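Local coordinates for inactive poly [ADP-ribose] polymerase RCD1 (Arabidopsis thaliana, PDB 5NGO), which is an inactive poly(ADP-ribose) polymerase, probably involved in radical-induced cell death, that is bound by a downy mildew effector suppressing plant immunity, at residues Y64-A69 and R121-C126; L125-M130 and H173-F178. All blocks are in the same frame, centred on the assembly; numbering follows the deposited sequence.

Interaction 1. Residues Y64-A69 and R121-C126; sequences YAWLPA and RYMVLC
Leu125 of strand 121-129 fits between the indole of Trp66 and the ring of Tyr64 on the neighbouring strand. Leu125 CB lies 3.8 Å from Trp66 CZ3. CG, set anti to the backbone N (chi1 -173°), lies near CD1 of Tyr64, and from it the branches part. Leu125 CD2 stays with the Tyr64 ring. Leu125 CD1 drops onto the indole face, 3.6 Å from the centroid of the six-membered ring and only 4° off its normal, a well-centred CH-pi contact; the same methyl lies 3.6 Å from Ala65 O. Met123, on the same face of the sheet, crosses the indole at about a right angle: its CG lies 3.5 Å from Trp66 CE3, and its bent chain leaves SD oblique to the five-membered ring as a Met-aromatic contact. Helix 9-19 packs on this side, with Phe16 edge-to-face on the indole, while Trp66 NE1 donates to Ala103 O.

On the other face, Leu67 CB lies 4.0 Å from Cys126 SG and also packs on Val124; just past the last strand pair, Ala69 CB meets Val124 CG2. The backbones pair antiparallel: Ala65 with Cys126 and Leu67 with Val124 each exchange two hydrogen bonds. Ala69 N extends the ladder to Tyr122 O at 3.1 Å, and one water joins Ala69 O to Tyr122 N. This buried antiparallel pairing belongs to the central sheet of the PARP catalytic-domain fold.

Interaction 2. Residues L125-M130 and H173-F178; sequences LCRVIM and HIFPEF
Arg127 leaves its strand with CG anti to the carbonyl carbon (chi1 -50°) and then runs extended to NE, while Glu177 sends CG anti to its own backbone N (chi1 -165°) and stays extended beyond it; the two ends meet in a side-on salt bridge. Arg127 NE donates to Glu177 OE1 at 3.0 Å in a nearly straight bond, and NH2 of Arg127 donates to Glu177 OE2 at 2.9 Å. Both oxygens lie near the guanidinium plane, OE1 almost exactly in it, yet the nitrogens come from above the carboxylate, consistent with the 52° between the two planes. One bond to each oxygen fixes the rotation of both groups.

Glu177 gets to this position through a classic beta bulge in the antiparallel pairing of strands 121-129 and 174-182, two strands of the central PARP-domain sheet. Glu177 and Phe178 both face Leu125, whose O accepts from Glu177 N at 2.9 Å and from Phe178 N at 3.2 Å. The bulge shifts the register by one residue, and past it Arg127 and Phe175 exchange two backbone bonds. Cys126 SG also touches the second strand, 3.7 Å from Ile174 CG2 and close to CA of Pro176.

At the far end His173 O takes the N-H of Ile129. The imidazole of His173 crosses the Ile129 side chain at about a right angle, its edge toward CB and CG2, with ND1 3.3 Å from Ile129 CB; the same ND1 gives a weak bond to Ile129 O. Ile129 also packs against Phe46 and Val50 of helix 37-57.

How the interactions relate
Going from the N terminus, the chain passes helices 9-19 and 37-57 and enters strand 62-68. Interaction 1 closes a loop of 51 residues, holding short helices and strands 89-91 and 98-102, when the chain returns as strand 121-129. Interaction 2 starts on that same strand and closes a second loop of 42 residues, without helix, at strand 174-182. The loops follow one another, neither nested nor crossed, and the interactions share Leu125 and Cys126. Strand 121-129 therefore lies between strands 62-68 and 174-182 in the sheet. Direct contacts also join the two interactions: Val124 CG1 packs on Pro176 CB, and Ala65 CB on Val128 CG2.

Interaction 1. Residues Y64-A69 and R121-C126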
loop_
_atom_site.group_PDB
_atom_site.type_symbol
_atom_site.label_atom_id
_atom_site.label_comp_id
_atom_site.label_asym_id
_atom_site.label_seq_id
_atom_site.Cartn_x
_atom_site.Cartn_y
_atom_site.Cartn_z
ATOM N N TYR A 64 -4.638 6.557 0.102
ATOM C CA TYR A 64 -4.601 5.355 -0.721
ATOM C C TYR A 64 -3.177 5.158 -1.182
ATOM O O TYR A 64 -2.460 6.131 -1.425
ATOM C CB TYR A 64 -5.576 5.437 -1.880
ATOM C CG TYR A 64 -7.004 5.133 -1.483
ATOM C CD1 TYR A 64 -7.398 3.841 -1.142
ATOM C CD2 TYR A 64 -7.961 6.152 -1.395
ATOM C CE1 TYR A 64 -8.691 3.529 -0.823
ATOM C CE2 TYR A 64 -9.262 5.881 -1.026
ATOM C CZ TYR A 64 -9.616 4.567 -0.715
ATOM O OH TYR A 64 -10.934 4.299 -0.455
ATOM N N ALA A 65 -2.738 3.907 -1.254
ATOM C CA ALA A 65 -1.399 3.583 -1.735
ATOM C C ALA A 65 -1.387 2.198 -2.359
ATOM O O ALA A 65 -2.232 1.368 -2.033
ATOM C CB ALA A 65 -0.414 3.654 -0.575
ATOM N N TRP A 66 -0.438 1.961 -3.257
ATOM C CA TRP A 66 -0.366 0.727 -4.016
ATOM C C TRP A 66 0.702 -0.185 -3.422
ATOM O O TRP A 66 1.817 0.268 -3.106
ATOM C CB TRP A 66 -0.016 0.983 -5.472
ATOM C CG TRP A 66 -0.987 1.842 -6.193
ATOM C CD1 TRP A 66 -0.878 3.165 -6.457
ATOM C CD2 TRP A 66 -2.231 1.427 -6.756
ATOM N NE1 TRP A 66 -1.974 3.614 -7.130
ATOM C CE2 TRP A 66 -2.828 2.561 -7.326
ATOM C CE3 TRP A 66 -2.903 0.204 -6.833
ATOM C CZ2 TRP A 66 -4.063 2.514 -7.975
ATOM C CZ3 TRP A 66 -4.118 0.147 -7.451
ATOM C CH2 TRP A 66 -4.692 1.304 -8.024
ATOM N N LEU A 67 0.337 -1.454 -3.252
ATOM C CA LEU A 67 1.227 -2.474 -2.735
ATOM C C LEU A 67 1.432 -3.556 -3.799
ATOM O O LEU A 67 0.473 -4.239 -4.166
ATOM C CB LEU A 67 0.596 -3.101 -1.468
ATOM C CG LEU A 67 1.402 -4.207 -0.784
ATOM C CD1 LEU A 67 2.766 -3.706 -0.302
ATOM C CD2 LEU A 67 0.596 -4.727 0.411
ATOM N N PRO A 68 2.654 -3.735 -4.304
ATOM C CA PRO A 68 2.907 -4.851 -5.225
ATOM C C PRO A 68 2.661 -6.182 -4.576
ATOM O O PRO A 68 3.073 -6.381 -3.404
ATOM C CB PRO A 68 4.378 -4.694 -5.593
ATOM C CG PRO A 68 4.745 -3.267 -5.222
ATOM C CD PRO A 68 3.849 -2.882 -4.124
ATOM N N ALA A 69 1.971 -7.079 -5.275
ATOM C CA ALA A 69 1.643 -8.390 -4.727
ATOM C C ALA A 69 1.938 -9.478 -5.745
ATOM O O ALA A 69 2.595 -9.229 -6.751
ATOM C CB ALA A 69 0.176 -8.411 -4.311
ATOM N N ARG A 121 -0.287 -9.828 -13.676
ATOM C CA ARG A 121 0.325 -9.182 -12.521
ATOM C C ARG A 121 -0.756 -8.650 -11.592
ATOM O O ARG A 121 -1.897 -8.455 -12.017
ATOM C CB ARG A 121 1.202 -8.028 -12.991
ATOM C CG ARG A 121 2.386 -8.449 -13.831
ATOM C CD ARG A 121 3.040 -7.218 -14.438
ATOM N NE ARG A 121 4.108 -7.568 -15.374
ATOM C CZ ARG A 121 5.412 -7.595 -15.101
ATOM N NH1 ARG A 121 5.891 -7.291 -13.886
ATOM N NH2 ARG A 121 6.253 -7.933 -16.067
ATOM N N TYR A 122 -0.387 -8.426 -10.338
ATOM C CA TYR A 122 -1.338 -8.101 -9.278
ATOM C C TYR A 122 -0.808 -6.994 -8.400
ATOM O O TYR A 122 0.277 -7.106 -7.835
ATOM C CB TYR A 122 -1.612 -9.316 -8.397
ATOM C CG TYR A 122 -2.113 -10.529 -9.131
ATOM C CD1 TYR A 122 -1.240 -11.417 -9.723
ATOM C CD2 TYR A 122 -3.486 -10.782 -9.240
ATOM C CE1 TYR A 122 -1.702 -12.538 -10.404
ATOM C CE2 TYR A 122 -3.977 -11.908 -9.899
ATOM C CZ TYR A 122 -3.073 -12.785 -10.495
ATOM O OH TYR A 122 -3.507 -13.911 -11.159
ATOM N N MET A 123 -1.593 -5.933 -8.264
ATOM C CA MET A 123 -1.269 -4.795 -7.411
ATOM C C MET A 123 -2.466 -4.547 -6.475
ATOM O O MET A 123 -3.618 -4.521 -6.941
ATOM C CB MET A 123 -1.057 -3.577 -8.304
ATOM C CG MET A 123 -0.614 -2.313 -7.560
ATOM S SD MET A 123 1.132 -2.026 -7.549
ATOM C CE MET A 123 1.246 -0.977 -8.983
ATOM N N VAL A 124 -2.182 -4.348 -5.187
ATOM C CA VAL A 124 -3.244 -4.148 -4.201
ATOM C C VAL A 124 -3.357 -2.655 -3.873
ATOM O O VAL A 124 -2.343 -2.010 -3.602
ATOM C CB VAL A 124 -2.959 -4.953 -2.912
ATOM C CG1 VAL A 124 -4.010 -4.707 -1.853
ATOM C CG2 VAL A 124 -2.900 -6.433 -3.215
ATOM N N LEU A 125 -4.568 -2.109 -3.916
ATOM C CA LEU A 125 -4.823 -0.755 -3.428
ATOM C C LEU A 125 -5.175 -0.843 -1.937
ATOM O O LEU A 125 -6.119 -1.540 -1.561
ATOM C CB LEU A 125 -5.948 -0.043 -4.174
ATOM C CG LEU A 125 -6.154 1.432 -3.813
ATOM C CD1 LEU A 125 -4.962 2.231 -4.249
ATOM C CD2 LEU A 125 -7.362 2.031 -4.491
ATOM N N CYS A 126 -4.415 -0.117 -1.120
ATOM C CA CYS A 126 -4.594 -0.099 0.334
ATOM C C CYS A 126 -4.995 1.274 0.860
ATOM O O CYS A 126 -4.657 2.299 0.263
ATOM C CB CYS A 126 -3.289 -0.448 1.016
ATOM S SG CYS A 126 -2.637 -2.066 0.640
HETATM O O HOH W 1 1.983 -9.733 -9.232
#

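Interaction 2. Residues L125-M130 and H173-F178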
loop_
_atom_site.group_PDB
_atom_site.type_symbol
_atom_site.label_atom_id
_atom_site.label_comp_id
_atom_site.label_asym_id
_atom_site.label_seq_id
_atom_site.Cartn_x
_atom_site.Cartn_y
_atom_site.Cartn_z
ATOM N N LEU A 125 -4.568 -2.109 -3.916
ATOM C CA LEU A 125 -4.823 -0.755 -3.428
ATOM C C LEU A 125 -5.175 -0.843 -1.937
ATOM O O LEU A 125 -6.119 -1.540 -1.561
ATOM C CB LEU A 125 -5.948 -0.043 -4.174
ATOM C CG LEU A 125 -6.154 1.432 -3.813
ATOM C CD1 LEU A 125 -4.962 2.231 -4.249
ATOM C CD2 LEU A 125 -7.362 2.031 -4.491
ATOM N N CYS A 126 -4.415 -0.117 -1.120
ATOM C CA CYS A 126 -4.594 -0.099 0.334
ATOM C C CYS A 126 -4.995 1.274 0.860
ATOM O O CYS A 126 -4.657 2.299 0.263
ATOM C CB CYS A 126 -3.289 -0.448 1.016
ATOM S SG CYS A 126 -2.637 -2.066 0.640
ATOM N N ARG A 127 -5.721 1.263 1.968
ATOM C CA ARG A 127 -5.865 2.447 2.813
ATOM C C ARG A 127 -4.709 2.390 3.792
ATOM O O ARG A 127 -4.449 1.342 4.367
ATOM C CB ARG A 127 -7.162 2.413 3.605
ATOM C CG ARG A 127 -8.404 2.134 2.799
ATOM C CD ARG A 127 -9.646 2.558 3.547
ATOM N NE ARG A 127 -10.856 2.038 2.933
ATOM C CZ ARG A 127 -12.079 2.138 3.460
ATOM N NH1 ARG A 127 -12.279 2.753 4.623
ATOM N NH2 ARG A 127 -13.122 1.658 2.782
ATOM N N VAL A 128 -4.001 3.502 3.944
ATOM C CA VAL A 128 -2.875 3.599 4.858
ATOM C C VAL A 128 -3.098 4.784 5.778
ATOM O O VAL A 128 -3.391 5.896 5.319
ATOM C CB VAL A 128 -1.537 3.801 4.121
ATOM C CG1 VAL A 128 -0.378 3.758 5.098
ATOM C CG2 VAL A 128 -1.369 2.762 3.021
ATOM N N ILE A 129 -2.940 4.534 7.075
ATOM C CA ILE A 129 -2.945 5.588 8.089
ATOM C C ILE A 129 -1.525 6.122 8.181
ATOM O O ILE A 129 -0.652 5.513 8.801
ATOM C CB ILE A 129 -3.390 5.052 9.452
ATOM C CG1 ILE A 129 -4.828 4.519 9.369
ATOM C CG2 ILE A 129 -3.293 6.138 10.518
ATOM C CD1 ILE A 129 -5.211 3.618 10.537
ATOM N N MET A 130 -1.296 7.266 7.548
ATOM C CA MET A 130 0.031 7.862 7.526
ATOM C C MET A 130 0.280 8.738 8.748
ATOM O O MET A 130 1.432 8.918 9.133
ATOM C CB MET A 130 0.232 8.654 6.237
ATOM C CG MET A 130 0.427 7.760 5.015
ATOM S SD MET A 130 1.770 6.582 5.132
ATOM C CE MET A 130 3.176 7.607 5.452
ATOM N N HIS A 173 -2.191 -0.202 10.557
ATOM C CA HIS A 173 -2.172 1.030 9.758
ATOM C C HIS A 173 -2.346 0.777 8.240
ATOM O O HIS A 173 -2.268 1.733 7.465
ATOM C CB HIS A 173 -0.853 1.766 10.034
ATOM C CG HIS A 173 -0.790 2.421 11.383
ATOM N ND1 HIS A 173 -1.231 3.701 11.539
ATOM C CD2 HIS A 173 -0.275 2.054 12.586
ATOM C CE1 HIS A 173 -1.052 4.090 12.792
ATOM N NE2 HIS A 173 -0.458 3.108 13.441
ATOM N N ILE A 174 -2.583 -0.474 7.820
ATOM C CA ILE A 174 -2.796 -0.795 6.401
ATOM C C ILE A 174 -4.025 -1.682 6.232
ATOM O O ILE A 174 -4.102 -2.733 6.845
ATOM C CB ILE A 174 -1.576 -1.525 5.777
ATOM C CG1 ILE A 174 -0.316 -0.686 5.939
ATOM C CG2 ILE A 174 -1.835 -1.822 4.283
ATOM C CD1 ILE A 174 0.960 -1.395 5.551
ATOM N N PHE A 175 -4.978 -1.254 5.418
ATOM C CA PHE A 175 -6.086 -2.117 5.040
ATOM C C PHE A 175 -6.036 -2.381 3.521
ATOM O O PHE A 175 -6.325 -1.481 2.740
ATOM C CB PHE A 175 -7.435 -1.514 5.424
ATOM C CG PHE A 175 -8.599 -2.328 4.962
ATOM C CD1 PHE A 175 -8.825 -3.596 5.462
ATOM C CD2 PHE A 175 -9.454 -1.839 3.988
ATOM C CE1 PHE A 175 -9.899 -4.359 5.027
ATOM C CE2 PHE A 175 -10.540 -2.598 3.538
ATOM C CZ PHE A 175 -10.755 -3.853 4.049
ATOM N N PRO A 176 -5.672 -3.612 3.107
ATOM C CA PRO A 176 -5.763 -4.007 1.701
ATOM C C PRO A 176 -7.179 -4.108 1.247
ATOM O O PRO A 176 -7.919 -4.849 1.826
ATOM C CB PRO A 176 -5.078 -5.386 1.657
ATOM C CG PRO A 176 -4.603 -5.670 3.020
ATOM C CD PRO A 176 -5.255 -4.732 3.964
ATOM N N GLU A 177 -7.562 -3.354 0.236
ATOM C CA GLU A 177 -8.964 -3.252 -0.126
ATOM C C GLU A 177 -9.304 -3.765 -1.501
ATOM O O GLU A 177 -10.322 -4.415 -1.677
ATOM C CB GLU A 177 -9.427 -1.795 0.005
ATOM C CG GLU A 177 -10.942 -1.660 -0.004
ATOM C CD GLU A 177 -11.450 -0.332 0.334
ATOM O OE1 GLU A 177 -10.668 0.638 0.327
ATOM O OE2 GLU A 177 -12.667 -0.224 0.591
ATOM N N PHE A 178 -8.476 -3.449 -2.491
ATOM C CA PHE A 178 -8.754 -3.761 -3.892
ATOM C C PHE A 178 -7.564 -4.473 -4.534
ATOM O O PHE A 178 -6.434 -4.177 -4.193
ATOM C CB PHE A 178 -9.029 -2.515 -4.682
ATOM C CG PHE A 178 -10.263 -1.748 -4.270
ATOM C CD1 PHE A 178 -10.194 -0.778 -3.305
ATOM C CD2 PHE A 178 -11.441 -1.897 -4.980
ATOM C CE1 PHE A 178 -11.347 -0.036 -2.955
ATOM C CE2 PHE A 178 -12.570 -1.181 -4.665
ATOM C CZ PHE A 178 -12.545 -0.220 -3.660
#